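Cytochrome c552 (Thermochromatium tepidum, PDB 5ZE8) carries five heme c groups and probably transfers electrons at low potential in a thermophilic purple sulfur photosynthetic bacterium. Local coordinates at residues P317-Y328 and L397-W408. Sequence-based numbering, arbitrary orientation.
Sequences PFRNLYLKLTAY and LVRGELYYNLLW. With HEC (heme c), chain F.
Arg319 and Tyr404 meet one heme c propionate together: Arg319 NE donates to O1A at 2.8 Å, with a nearly straight N-H...O angle of 163°, and Tyr404 OH donates to O2A at 2.6 Å. The propionate lies at the edge of the guanidinium, while Leu406 CD2 sits over the centre of one face, 3.5 Å from Arg319 CZ. A bend at chi2 (-54°) turns the arginine chain back so that NH2 also reaches Leu406 O at 3.0 Å; the same NH2 binds a propionate of a second heme c. A leucine in place of Arg319 would probably leave both carboxylates without their cationic mate and Leu406 O without this donor.

Behind this end, Asn320 O accepts from Asn405 N and, from above its carbonyl plane, from Asn405 ND2 at 3.2 Å. Phe318 turns its ring edge to the face of Trp408, planes at 90°. From here strand 320-328 leads away from the heme and strand 397-405 returns antiparallel to it, joined by backbone bonds at hydrogen-bonded pairs such as Tyr322 with Tyr403, whose Tyr403 CB lies over the Tyr322 ring, 3.9 Å from its centroid. Farther along, Arg399 grips Glu401 OE2 side-on and also pairs with Glu432. One guanidinium just before strand 320-328 thus serves propionates of two hemes, and would probably favour the ionised form of both.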
# COMPACT_ATOMS: atom_id res chain seq x y z
N PRO A 317 -1.94 -2.83 9.00
CA PRO A 317 -3.05 -2.99 9.92
C PRO A 317 -3.41 -1.72 10.66
O PRO A 317 -4.53 -1.62 11.17
CB PRO A 317 -2.53 -4.08 10.87
CG PRO A 317 -1.06 -3.94 10.82
CD PRO A 317 -0.84 -3.76 9.33
N PHE A 318 -2.50 -0.73 10.58
CA PHE A 318 -2.74 0.49 11.33
C PHE A 318 -3.43 1.60 10.52
O PHE A 318 -3.67 2.66 11.08
CB PHE A 318 -1.55 1.08 11.97
CG PHE A 318 -0.31 0.57 11.46
CD1 PHE A 318 0.17 1.01 10.22
CD2 PHE A 318 0.36 -0.40 12.17
CE1 PHE A 318 1.37 0.48 9.73
CE2 PHE A 318 1.55 -0.97 11.66
CZ PHE A 318 2.04 -0.53 10.43
N ARG A 319 -3.68 1.35 9.24
CA ARG A 319 -4.43 2.29 8.50
C ARG A 319 -5.85 2.42 9.10
O ARG A 319 -6.50 1.44 9.49
CB ARG A 319 -4.59 1.86 7.05
CG ARG A 319 -3.36 1.60 6.25
CD ARG A 319 -2.43 2.79 6.27
NE ARG A 319 -1.40 2.68 5.25
CZ ARG A 319 -0.09 2.78 5.42
NH1 ARG A 319 0.70 2.68 4.37
NH2 ARG A 319 0.43 2.94 6.66
N ASN A 320 -6.32 3.65 9.09
CA ASN A 320 -7.65 3.92 9.60
C ASN A 320 -8.29 5.16 9.06
O ASN A 320 -7.60 6.11 8.73
CB ASN A 320 -7.62 3.94 11.13
CG ASN A 320 -6.82 5.09 11.68
OD1 ASN A 320 -7.39 6.15 11.92
ND2 ASN A 320 -5.49 4.91 11.83
N LEU A 321 -9.60 5.19 9.00
CA LEU A 321 -10.35 6.41 8.68
C LEU A 321 -11.26 6.77 9.82
O LEU A 321 -11.64 5.92 10.67
CB LEU A 321 -11.28 6.20 7.51
CG LEU A 321 -10.97 5.19 6.42
CD1 LEU A 321 -12.11 5.00 5.42
CD2 LEU A 321 -9.69 5.61 5.74
N TYR A 322 -11.67 8.03 9.82
CA TYR A 322 -12.74 8.41 10.74
C TYR A 322 -13.57 9.51 10.14
O TYR A 322 -13.02 10.28 9.37
CB TYR A 322 -12.23 8.80 12.11
CG TYR A 322 -11.29 9.96 12.27
CD1 TYR A 322 -11.76 11.26 12.30
CD2 TYR A 322 -9.91 9.80 12.36
CE1 TYR A 322 -10.89 12.33 12.47
CE2 TYR A 322 -9.04 10.86 12.58
CZ TYR A 322 -9.54 12.14 12.58
OH TYR A 322 -8.68 13.20 12.74
N LEU A 323 -14.87 9.53 10.53
CA LEU A 323 -15.84 10.49 10.08
C LEU A 323 -16.03 11.52 11.19
O LEU A 323 -16.25 11.16 12.30
CB LEU A 323 -17.17 9.83 9.81
CG LEU A 323 -18.36 10.77 9.73
CD1 LEU A 323 -18.25 11.64 8.43
CD2 LEU A 323 -19.60 9.98 9.67
N LYS A 324 -15.93 12.80 10.85
CA LYS A 324 -16.39 13.88 11.73
C LYS A 324 -17.61 14.54 11.09
O LYS A 324 -17.52 15.01 10.00
CB LYS A 324 -15.32 14.90 11.89
CG LYS A 324 -14.10 14.40 12.58
CD LYS A 324 -14.31 14.26 14.11
CE LYS A 324 -14.35 15.58 14.87
NZ LYS A 324 -13.13 16.37 14.73
N LEU A 325 -18.69 14.60 11.83
CA LEU A 325 -19.92 15.22 11.40
C LEU A 325 -20.27 16.28 12.44
O LEU A 325 -20.36 16.00 13.63
CB LEU A 325 -21.09 14.26 11.27
CG LEU A 325 -22.43 14.68 10.68
CD1 LEU A 325 -22.17 15.05 9.21
CD2 LEU A 325 -23.47 13.58 10.80
N THR A 326 -20.47 17.49 11.94
CA THR A 326 -20.54 18.65 12.86
C THR A 326 -21.68 19.55 12.38
O THR A 326 -21.80 19.80 11.23
CB THR A 326 -19.23 19.44 12.92
OG1 THR A 326 -18.08 18.59 13.17
CG2 THR A 326 -19.25 20.53 14.00
N ALA A 327 -22.47 20.09 13.33
CA ALA A 327 -23.54 21.04 13.01
C ALA A 327 -23.18 22.38 13.62
O ALA A 327 -22.66 22.46 14.74
CB ALA A 327 -24.85 20.60 13.55
N TYR A 328 -23.35 23.42 12.83
CA TYR A 328 -22.91 24.79 13.24
C TYR A 328 -24.11 25.76 13.20
O TYR A 328 -25.00 25.58 12.35
CB TYR A 328 -21.88 25.36 12.25
CG TYR A 328 -20.62 24.52 12.16
CD1 TYR A 328 -20.55 23.46 11.25
CD2 TYR A 328 -19.51 24.79 12.94
CE1 TYR A 328 -19.38 22.69 11.17
CE2 TYR A 328 -18.33 24.04 12.84
CZ TYR A 328 -18.31 23.01 11.95
OH TYR A 328 -17.11 22.29 11.87
N LEU A 397 -25.75 24.88 9.32
CA LEU A 397 -24.86 24.11 8.41
C LEU A 397 -24.58 22.77 9.06
O LEU A 397 -24.29 22.75 10.24
CB LEU A 397 -23.56 24.83 8.32
CG LEU A 397 -22.49 24.19 7.46
CD1 LEU A 397 -23.05 24.05 6.02
CD2 LEU A 397 -21.26 25.07 7.49
N VAL A 398 -24.62 21.69 8.28
CA VAL A 398 -24.15 20.36 8.73
C VAL A 398 -22.99 20.02 7.77
O VAL A 398 -23.13 20.16 6.55
CB VAL A 398 -25.24 19.32 8.68
CG1 VAL A 398 -24.76 17.98 9.11
CG2 VAL A 398 -26.41 19.66 9.62
N ARG A 399 -21.85 19.58 8.32
CA ARG A 399 -20.62 19.41 7.52
C ARG A 399 -20.05 18.07 7.94
O ARG A 399 -19.80 17.82 9.13
CB ARG A 399 -19.65 20.54 7.69
CG ARG A 399 -18.30 20.30 7.02
CD ARG A 399 -17.57 21.61 7.00
NE ARG A 399 -16.18 21.40 6.65
CZ ARG A 399 -15.53 21.93 5.64
NH1 ARG A 399 -16.09 22.75 4.73
NH2 ARG A 399 -14.25 21.62 5.53
N GLY A 400 -19.82 17.22 6.92
CA GLY A 400 -19.13 15.97 7.12
C GLY A 400 -17.76 15.98 6.54
O GLY A 400 -17.55 16.51 5.43
N GLU A 401 -16.82 15.36 7.27
CA GLU A 401 -15.46 15.31 6.86
C GLU A 401 -14.94 13.89 7.06
O GLU A 401 -15.17 13.30 8.10
CB GLU A 401 -14.57 16.26 7.65
CG GLU A 401 -14.87 17.73 7.43
CD GLU A 401 -14.07 18.69 8.31
OE1 GLU A 401 -13.32 18.31 9.23
OE2 GLU A 401 -14.12 19.92 8.03
N LEU A 402 -14.28 13.31 6.06
CA LEU A 402 -13.72 11.96 6.19
C LEU A 402 -12.20 12.06 6.18
O LEU A 402 -11.62 12.77 5.31
CB LEU A 402 -14.22 11.09 5.08
CG LEU A 402 -13.77 9.64 5.13
CD1 LEU A 402 -14.40 8.92 6.29
CD2 LEU A 402 -14.15 8.91 3.85
N TYR A 403 -11.56 11.51 7.20
CA TYR A 403 -10.11 11.62 7.43
C TYR A 403 -9.46 10.25 7.28
O TYR A 403 -9.99 9.26 7.73
CB TYR A 403 -9.69 12.16 8.79
CG TYR A 403 -10.02 13.65 8.87
CD1 TYR A 403 -9.11 14.61 8.44
CD2 TYR A 403 -11.31 14.05 9.38
CE1 TYR A 403 -9.43 15.94 8.52
CE2 TYR A 403 -11.59 15.39 9.48
CZ TYR A 403 -10.67 16.30 9.05
OH TYR A 403 -10.89 17.67 9.10
N TYR A 404 -8.37 10.22 6.55
CA TYR A 404 -7.50 9.04 6.44
C TYR A 404 -6.23 9.21 7.27
O TYR A 404 -5.62 10.29 7.40
CB TYR A 404 -7.13 8.84 4.99
CG TYR A 404 -6.13 7.71 4.71
CD1 TYR A 404 -4.79 7.97 4.78
CD2 TYR A 404 -6.52 6.39 4.38
CE1 TYR A 404 -3.82 6.99 4.50
CE2 TYR A 404 -5.56 5.38 4.12
CZ TYR A 404 -4.23 5.71 4.18
OH TYR A 404 -3.27 4.77 3.88
N ASN A 405 -5.76 8.09 7.82
CA ASN A 405 -4.57 8.14 8.67
C ASN A 405 -3.68 6.93 8.40
O ASN A 405 -4.17 5.79 8.45
CB ASN A 405 -5.03 8.04 10.09
CG ASN A 405 -6.00 9.14 10.48
OD1 ASN A 405 -5.57 10.21 10.82
ND2 ASN A 405 -7.28 8.92 10.25
N LEU A 406 -2.38 7.17 8.12
CA LEU A 406 -1.39 6.09 7.98
C LEU A 406 -1.21 5.20 9.21
O LEU A 406 -0.88 4.04 9.08
CB LEU A 406 -0.04 6.68 7.60
CG LEU A 406 0.02 7.27 6.18
CD1 LEU A 406 1.38 8.00 6.03
CD2 LEU A 406 -0.08 6.26 5.06
N LEU A 407 -1.43 5.78 10.40
CA LEU A 407 -1.19 5.09 11.67
C LEU A 407 -2.30 5.28 12.65
O LEU A 407 -2.97 6.28 12.64
CB LEU A 407 0.10 5.63 12.30
CG LEU A 407 1.40 5.45 11.52
CD1 LEU A 407 2.53 6.26 12.19
CD2 LEU A 407 1.72 3.98 11.48
N TRP A 408 -2.49 4.32 13.53
CA TRP A 408 -3.43 4.45 14.62
C TRP A 408 -3.11 5.63 15.50
O TRP A 408 -1.96 5.97 15.67
CB TRP A 408 -3.33 3.22 15.55
CG TRP A 408 -3.86 1.89 15.01
CD1 TRP A 408 -4.91 1.70 14.21
CD2 TRP A 408 -3.29 0.59 15.25
NE1 TRP A 408 -5.08 0.35 13.90
CE2 TRP A 408 -4.11 -0.35 14.57
CE3 TRP A 408 -2.16 0.15 15.98
CZ2 TRP A 408 -3.85 -1.69 14.54
CZ3 TRP A 408 -1.90 -1.20 15.95
CH2 TRP A 408 -2.72 -2.10 15.19
FE HEC F . -5.69 -0.97 -4.69
CHA HEC F . -5.14 1.54 -2.55
CHB HEC F . -3.02 -2.71 -3.43
CHC HEC F . -6.41 -3.62 -6.75
CHD HEC F . -8.03 0.94 -6.31
NA HEC F . -4.34 -0.69 -3.26
C1A HEC F . -4.32 0.44 -2.41
C2A HEC F . -3.23 0.32 -1.48
C3A HEC F . -2.64 -0.88 -1.78
C4A HEC F . -3.32 -1.50 -2.86
CMA HEC F . -1.46 -1.54 -1.06
CAA HEC F . -2.89 1.30 -0.33
CBA HEC F . -3.75 1.04 0.91
CGA HEC F . -3.47 1.94 2.08
O1A HEC F . -2.50 1.73 2.84
O2A HEC F . -4.25 2.93 2.25
NB HEC F . -4.89 -2.81 -5.05
C1B HEC F . -3.76 -3.27 -4.45
C2B HEC F . -3.45 -4.57 -4.94
C3B HEC F . -4.41 -4.91 -5.90
C4B HEC F . -5.32 -3.75 -5.92
CMB HEC F . -2.31 -5.49 -4.49
CAB HEC F . -4.68 -6.16 -6.64
CBB HEC F . -4.83 -7.30 -5.85
NC HEC F . -6.97 -1.28 -6.22
C1C HEC F . -7.12 -2.46 -6.89
C2C HEC F . -8.01 -2.22 -7.98
C3C HEC F . -8.47 -0.93 -7.92
C4C HEC F . -7.83 -0.35 -6.76
CMC HEC F . -8.35 -3.23 -9.08
CAC HEC F . -9.45 -0.14 -8.78
CBC HEC F . -10.72 -0.71 -8.99
ND HEC F . -6.45 0.80 -4.42
C1D HEC F . -7.35 1.49 -5.22
C2D HEC F . -7.53 2.89 -4.76
C3D HEC F . -6.75 3.08 -3.68
C4D HEC F . -6.10 1.75 -3.52
CMD HEC F . -8.46 3.86 -5.38
CAD HEC F . -6.54 4.31 -2.84
CBD HEC F . -6.93 4.08 -1.40
CGD HEC F . -5.79 4.01 -0.39
O1D HEC F . -4.67 4.41 -0.67
O2D HEC F . -6.10 3.55 0.70
O HOH W 1 -6.71 -0.22 11.44
O HOH W 2 -14.34 17.86 12.39
O HOH W 3 -17.11 17.95 10.68
O HOH W 4 -16.53 20.49 9.99